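Local coordinates for imelysin-like protein (Psychrobacter arcticus, PDB 3PF0) that is of unknown function but belongs to the imelysin-like (peptidase M75) family and has been classed as a putative metalloendopeptidase, at residues 338-341 against 342-346; 347-351 against 352-356. All blocks are in the same frame, centred on the assembly; numbering follows the deposited sequence.

Contact 1: 338-341 against 342-346; sequences TNIT and RLIKS
R342 reaches back along the helix to the amide of N339, one turn earlier, and gives both NE and NH2 to the single oxygen OD1. The NH2 bond to N339 OD1 measures 3.0 Å and lies in the plane of the amide carbonyl, while the NE bond to the same oxygen is 3.1 Å long. Amide and guanidinium are nearly coplanar, 23° apart, with the oxygen at the guanidinium edge. The arginine can come back this far because its chain bends at chi3 (64°) after two extended torsions.

T341 makes a second side-chain bond to the preceding turn. Its chi1 of 52° puts OG1 between backbone N and carbonyl carbon, 2.7 Å from T338 O. R342 N approaches that carbonyl from the same face, 3.0 Å from T338 O, so one oxygen serves two donors. Further on, R342 O likewise serves two donors, but both come from S346: its backbone N, and its OG 2.7 Å away and above the carbonyl plane. Between these points run the usual i to i+4 bonds, L343 N to N339 O, I344 N to I340 O and K345 N to T341 O, before the helix widens into a pi-type turn at 344-346.

On the buried side, I340 CG2 meets I344 CD1 at 3.9 Å; I340 also packs on L308 and L279, and I344 on M283. Nearer the surface, N339 ND2 lies 4.0 Å from L343 CD1. Next round the helix from I344, K345 forms a salt bridge with E239 of helix 225-250.

The chemistry is that of a helix with apolar and polar residues on its packed faces and an arginine-amide pair toward its exposed side, where the two-pronged grip probably limits rotation of the N339 amide and keeps its oxygen, rather than its nitrogen, toward the guanidinium.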
ATOM      1  N   THR A 338      -1.192  14.998   9.159  1.00 45.98           N
ATOM      2  CA  THR A 338      -1.325  15.052  10.616  1.00 46.93           C
ATOM      3  C   THR A 338      -2.772  15.474  10.966  1.00 51.49           C
ATOM      4  O   THR A 338      -3.351  14.944  11.925  1.00 51.66           O
ATOM      5  CB  THR A 338      -0.246  15.982  11.203  1.00 54.01           C
ATOM      6  OG1 THR A 338       1.033  15.435  10.875  1.00 51.13           O
ATOM      7  CG2 THR A 338      -0.345  16.136  12.722  1.00 53.73           C
ATOM      8  N   ASN A 339      -3.358  16.394  10.169  1.00 47.07           N
ATOM      9  CA  ASN A 339      -4.738  16.831  10.366  1.00 47.73           C
ATOM     10  C   ASN A 339      -5.732  15.680  10.053  1.00 50.11           C
ATOM     11  O   ASN A 339      -6.759  15.581  10.719  1.00 50.81           O
ATOM     12  CB  ASN A 339      -5.052  18.072   9.528  1.00 47.76           C
ATOM     13  CG  ASN A 339      -6.450  18.596   9.742  1.00 65.68           C
ATOM     14  OD1 ASN A 339      -6.871  18.865  10.873  1.00 61.86           O
ATOM     15  ND2 ASN A 339      -7.219  18.707   8.664  1.00 54.07           N
ATOM     16  N   ILE A 340      -5.410  14.800   9.082  1.00 44.92           N
ATOM     17  CA  ILE A 340      -6.253  13.645   8.739  1.00 43.60           C
ATOM     18  C   ILE A 340      -6.215  12.624   9.905  1.00 47.83           C
ATOM     19  O   ILE A 340      -7.270  12.137  10.304  1.00 48.29           O
ATOM     20  CB  ILE A 340      -5.879  13.008   7.363  1.00 44.63           C
ATOM     21  CG1 ILE A 340      -6.255  13.958   6.202  1.00 45.44           C
ATOM     22  CG2 ILE A 340      -6.544  11.628   7.179  1.00 43.84           C
ATOM     23  CD1 ILE A 340      -5.720  13.582   4.832  1.00 51.07           C
ATOM     24  N   THR A 341      -5.024  12.339  10.468  1.00 44.96           N
ATOM     25  CA  THR A 341      -4.880  11.409  11.607  1.00 44.99           C
ATOM     26  C   THR A 341      -5.631  11.967  12.815  1.00 50.54           C
ATOM     27  O   THR A 341      -6.289  11.205  13.527  1.00 51.00           O
ATOM     28  CB  THR A 341      -3.406  11.119  11.956  1.00 49.45           C
ATOM     29  OG1 THR A 341      -2.712  12.344  12.111  1.00 53.36           O
ATOM     30  CG2 THR A 341      -2.707  10.303  10.914  1.00 44.44           C
ATOM     31  N   ARG A 342      -5.574  13.304  13.006  1.00 47.54           N
ATOM     32  CA  ARG A 342      -6.266  14.019  14.077  1.00 49.06           C
ATOM     33  C   ARG A 342      -7.771  13.796  13.964  1.00 53.70           C
ATOM     34  O   ARG A 342      -8.406  13.401  14.944  1.00 54.66           O
ATOM     35  CB  ARG A 342      -5.936  15.520  14.025  1.00 49.46           C
ATOM     36  CG  ARG A 342      -6.476  16.321  15.211  1.00 59.60           C
ATOM     37  CD  ARG A 342      -6.342  17.828  15.022  1.00 66.69           C
ATOM     38  NE  ARG A 342      -7.147  18.331  13.903  1.00 74.23           N
ATOM     39  CZ  ARG A 342      -8.444  18.620  13.972  1.00 89.27           C
ATOM     40  NH1 ARG A 342      -9.111  18.456  15.110  1.00 75.84           N
ATOM     41  NH2 ARG A 342      -9.089  19.066  12.900  1.00 75.43           N
ATOM     42  N   LEU A 343      -8.327  14.007  12.756  1.00 49.08           N
ATOM     43  CA  LEU A 343      -9.746  13.839  12.478  1.00 49.00           C
ATOM     44  C   LEU A 343     -10.191  12.384  12.666  1.00 51.96           C
ATOM     45  O   LEU A 343     -11.295  12.164  13.157  1.00 53.37           O
ATOM     46  CB  LEU A 343     -10.094  14.322  11.060  1.00 48.59           C
ATOM     47  CG  LEU A 343     -10.084  15.840  10.813  1.00 54.40           C
ATOM     48  CD1 LEU A 343     -10.186  16.140   9.343  1.00 53.42           C
ATOM     49  CD2 LEU A 343     -11.210  16.551  11.558  1.00 59.13           C
ATOM     50  N   ILE A 344      -9.343  11.398  12.312  1.00 45.36           N
ATOM     51  CA  ILE A 344      -9.702   9.984  12.465  1.00 44.19           C
ATOM     52  C   ILE A 344      -9.760   9.601  13.965  1.00 49.44           C
ATOM     53  O   ILE A 344     -10.752   9.014  14.407  1.00 49.95           O
ATOM     54  CB  ILE A 344      -8.769   9.038  11.647  1.00 44.96           C
ATOM     55  CG1 ILE A 344      -8.908   9.309  10.130  1.00 43.86           C
ATOM     56  CG2 ILE A 344      -9.065   7.554  11.964  1.00 45.29           C
ATOM     57  CD1 ILE A 344      -7.849   8.620   9.217  1.00 47.39           C
ATOM     58  N   LYS A 345      -8.724   9.963  14.730  1.00 46.48           N
ATOM     59  CA  LYS A 345      -8.593   9.642  16.151  1.00 47.20           C
ATOM     60  C   LYS A 345      -9.592  10.380  17.056  1.00 53.28           C
ATOM     61  O   LYS A 345     -10.098   9.773  18.005  1.00 54.24           O
ATOM     62  CB  LYS A 345      -7.166   9.964  16.634  1.00 49.44           C
ATOM     63  CG  LYS A 345      -6.113   8.948  16.222  1.00 55.92           C
ATOM     64  CD  LYS A 345      -4.741   9.591  16.041  1.00 63.13           C
ATOM     65  CE  LYS A 345      -3.878   9.553  17.272  1.00 70.82           C
ATOM     66  NZ  LYS A 345      -2.556  10.172  17.013  1.00 79.47           N
ATOM     67  N   SER A 346      -9.841  11.679  16.804  1.00 50.74           N
ATOM     68  CA  SER A 346     -10.670  12.499  17.689  1.00 52.77           C
ATOM     69  C   SER A 346     -12.118  12.714  17.239  1.00 56.85           C
ATOM     70  O   SER A 346     -12.930  13.110  18.083  1.00 58.70           O
ATOM     71  CB  SER A 346     -10.017  13.860  17.913  1.00 58.06           C
ATOM     72  OG  SER A 346     -10.005  14.642  16.730  1.00 69.45           O
TER

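Contact 2: 347-351 against 352-356; sequences QLIPT and LGIRV
A Schellman motif closes helix 327-351, and its signature bond runs from I354 N to I349 O, 3.2 Å long. G353 is the residue that leaves helical geometry, with a positive phi of 67°, and its N makes a weak bond of 3.2 Å to P350 O. One step earlier the ordinary helical bond survives, L352 N lying 3.1 Å from L348 O. T351 OG1 donates to Q347 O at 2.6 Å, supplementing a long, weak backbone bond to that carbonyl.

Apolar contacts follow the turn. I349 is the hub: its CG2 meets I354 CG1 at 4.0 Å and V356 CG2 at 3.8 Å, each pair of side chains crossing at about a right angle. The branch gets there because CG2 stands opposite the backbone N while CG1 lies beside it (chi1 -79°). Replacing I349 with an alanine would probably leave I354 and V356 without their shared apolar partner and open a gap between the last helical turn and the loop. Separately, L348 CG packs against L352 CD1 at 3.8 Å, and both leucines rest on F231 of helix 225-250.

The result is a helix C-terminus in which glycine reverses the chain and a hydrophobic contact between I349 and I354 spans the turn, the pairing characteristic of the Schellman motif.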
ATOM      1  N   GLN A 347     -12.448  12.481  15.949  1.00 51.67           N
ATOM      2  CA  GLN A 347     -13.812  12.682  15.453  0.50 51.64           C
ATOM      3  C   GLN A 347     -14.412  11.396  14.882  1.00 54.65           C
ATOM      4  O   GLN A 347     -15.527  11.042  15.252  1.00 55.66           O
ATOM      5  CB  GLN A 347     -13.870  13.805  14.402  0.50 52.57           C
ATOM      6  CG  GLN A 347     -13.859  15.216  14.991  0.50 60.31           C
ATOM      7  CD  GLN A 347     -14.047  16.307  13.955  0.50 70.55           C
ATOM      8  OE1 GLN A 347     -14.704  16.131  12.919  0.50 60.11           O
ATOM      9  NE2 GLN A 347     -13.505  17.483  14.234  0.50 63.30           N
ATOM     10  N   LEU A 348     -13.691  10.695  13.989  1.00 49.01           N
ATOM     11  CA  LEU A 348     -14.223   9.479  13.361  1.00 48.25           C
ATOM     12  C   LEU A 348     -14.379   8.277  14.326  1.00 52.89           C
ATOM     13  O   LEU A 348     -15.478   7.721  14.402  1.00 53.10           O
ATOM     14  CB  LEU A 348     -13.393   9.063  12.127  1.00 46.25           C
ATOM     15  CG  LEU A 348     -13.911   7.861  11.311  1.00 49.67           C
ATOM     16  CD1 LEU A 348     -15.212   8.186  10.585  1.00 50.32           C
ATOM     17  CD2 LEU A 348     -12.866   7.364  10.341  1.00 49.10           C
ATOM     18  N   ILE A 349     -13.295   7.856  15.003  1.00 49.02           N
ATOM     19  CA  ILE A 349     -13.285   6.701  15.912  1.00 48.89           C
ATOM     20  C   ILE A 349     -14.291   6.898  17.098  1.00 55.52           C
ATOM     21  O   ILE A 349     -15.083   5.974  17.308  1.00 55.14           O
ATOM     22  CB  ILE A 349     -11.829   6.358  16.364  1.00 51.14           C
ATOM     23  CG1 ILE A 349     -11.100   5.569  15.241  1.00 49.35           C
ATOM     24  CG2 ILE A 349     -11.791   5.595  17.694  1.00 52.39           C
ATOM     25  CD1 ILE A 349      -9.569   5.391  15.384  1.00 56.60           C
ATOM     26  N   PRO A 350     -14.356   8.048  17.835  1.00 54.50           N
ATOM     27  CA  PRO A 350     -15.349   8.149  18.930  1.00 56.36           C
ATOM     28  C   PRO A 350     -16.811   8.195  18.453  1.00 60.63           C
ATOM     29  O   PRO A 350     -17.687   7.744  19.195  1.00 61.61           O
ATOM     30  CB  PRO A 350     -14.967   9.446  19.644  1.00 59.55           C
ATOM     31  CG  PRO A 350     -14.246  10.235  18.636  1.00 62.99           C
ATOM     32  CD  PRO A 350     -13.511   9.261  17.778  1.00 56.32           C
ATOM     33  N   THR A 351     -17.075   8.721  17.228  1.00 55.72           N
ATOM     34  CA  THR A 351     -18.423   8.782  16.640  1.00 55.54           C
ATOM     35  C   THR A 351     -18.891   7.359  16.338  1.00 58.58           C
ATOM     36  O   THR A 351     -20.045   7.035  16.595  1.00 59.23           O
ATOM     37  CB  THR A 351     -18.439   9.686  15.397  1.00 57.23           C
ATOM     38  OG1 THR A 351     -18.120  11.020  15.793  1.00 55.59           O
ATOM     39  CG2 THR A 351     -19.778   9.686  14.677  1.00 55.50           C
ATOM     40  N   LEU A 352     -17.980   6.500  15.846  1.00 54.15           N
ATOM     41  CA  LEU A 352     -18.280   5.100  15.543  1.00 53.42           C
ATOM     42  C   LEU A 352     -18.306   4.229  16.821  1.00 58.55           C
ATOM     43  O   LEU A 352     -18.618   3.039  16.739  1.00 59.03           O
ATOM     44  CB  LEU A 352     -17.265   4.538  14.527  1.00 51.53           C
ATOM     45  CG  LEU A 352     -17.338   5.101  13.096  1.00 55.55           C
ATOM     46  CD1 LEU A 352     -16.045   4.838  12.340  1.00 53.99           C
ATOM     47  CD2 LEU A 352     -18.526   4.537  12.327  1.00 57.29           C
ATOM     48  N   GLY A 353     -17.988   4.830  17.973  1.00 55.54           N
ATOM     49  CA  GLY A 353     -17.969   4.166  19.273  1.00 56.27           C
ATOM     50  C   GLY A 353     -16.897   3.110  19.456  1.00 59.15           C
ATOM     51  O   GLY A 353     -17.038   2.232  20.314  1.00 59.09           O
ATOM     52  N   ILE A 354     -15.814   3.188  18.654  1.00 54.96           N
ATOM     53  CA  ILE A 354     -14.686   2.247  18.688  1.00 53.80           C
ATOM     54  C   ILE A 354     -13.484   2.897  19.414  1.00 59.06           C
ATOM     55  O   ILE A 354     -13.661   3.948  20.037  1.00 60.45           O
ATOM     56  CB  ILE A 354     -14.326   1.683  17.281  1.00 54.61           C
ATOM     57  CG1 ILE A 354     -14.205   2.795  16.211  1.00 53.92           C
ATOM     58  CG2 ILE A 354     -15.323   0.582  16.877  1.00 55.07           C
ATOM     59  CD1 ILE A 354     -13.546   2.378  14.961  1.00 57.14           C
ATOM     60  N   ARG A 355     -12.289   2.256  19.389  1.00 54.86           N
ATOM     61  CA  ARG A 355     -11.124   2.745  20.145  1.00 54.98           C
ATOM     62  C   ARG A 355      -9.888   3.002  19.291  1.00 57.29           C
ATOM     63  O   ARG A 355      -9.660   2.317  18.291  1.00 54.39           O
ATOM     64  CB  ARG A 355     -10.747   1.743  21.257  1.00 55.28           C
ATOM     65  CG  ARG A 355     -11.846   1.528  22.303  1.00 66.48           C
ATOM     66  CD  ARG A 355     -11.953   0.085  22.780  1.00 76.40           C
ATOM     67  NE  ARG A 355     -12.151  -0.871  21.684  1.00 83.54           N
ATOM     68  CZ  ARG A 355     -13.330  -1.187  21.154  1.00 96.21           C
ATOM     69  NH1 ARG A 355     -14.443  -0.621  21.605  1.00 81.75           N
ATOM     70  NH2 ARG A 355     -13.403  -2.064  20.162  1.00 83.63           N
ATOM     71  N   VAL A 356      -9.076   3.990  19.718  1.00 55.45           N
ATOM     72  CA  VAL A 356      -7.795   4.340  19.104  1.00 54.93           C
ATOM     73  C   VAL A 356      -6.798   3.302  19.625  1.00 61.25           C
ATOM     74  O   VAL A 356      -6.493   3.290  20.818  1.00 62.61           O
ATOM     75  CB  VAL A 356      -7.354   5.812  19.400  1.00 59.33           C
ATOM     76  CG1 VAL A 356      -5.975   6.112  18.814  1.00 57.92           C
ATOM     77  CG2 VAL A 356      -8.378   6.820  18.887  1.00 59.68           C
TER

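In the fold
Both contacts use helix 327-351, in series, with centres about 11 Å apart: contact 1 belongs to its body, up to the wider turn, and contact 2 to its end and the loop beyond. At the join L343 O and I344 O probably accept hydrogen bonds from L348 N and I349 N, five residues further on, the spacing of a pi-type turn. Each faces helices 225-250 and 298-316; contact 1 also meets helix 268-283, contact 2 helix 286-292. Both mix exposed residues with buried ones: I340, T341, L343 and I344; L348, I349, T351, L352 and I354. Contact 1 adds side-chain polar bonds to a helix; contact 2 combines backbone capping with apolar contacts, and R355 forms a salt bridge with D224.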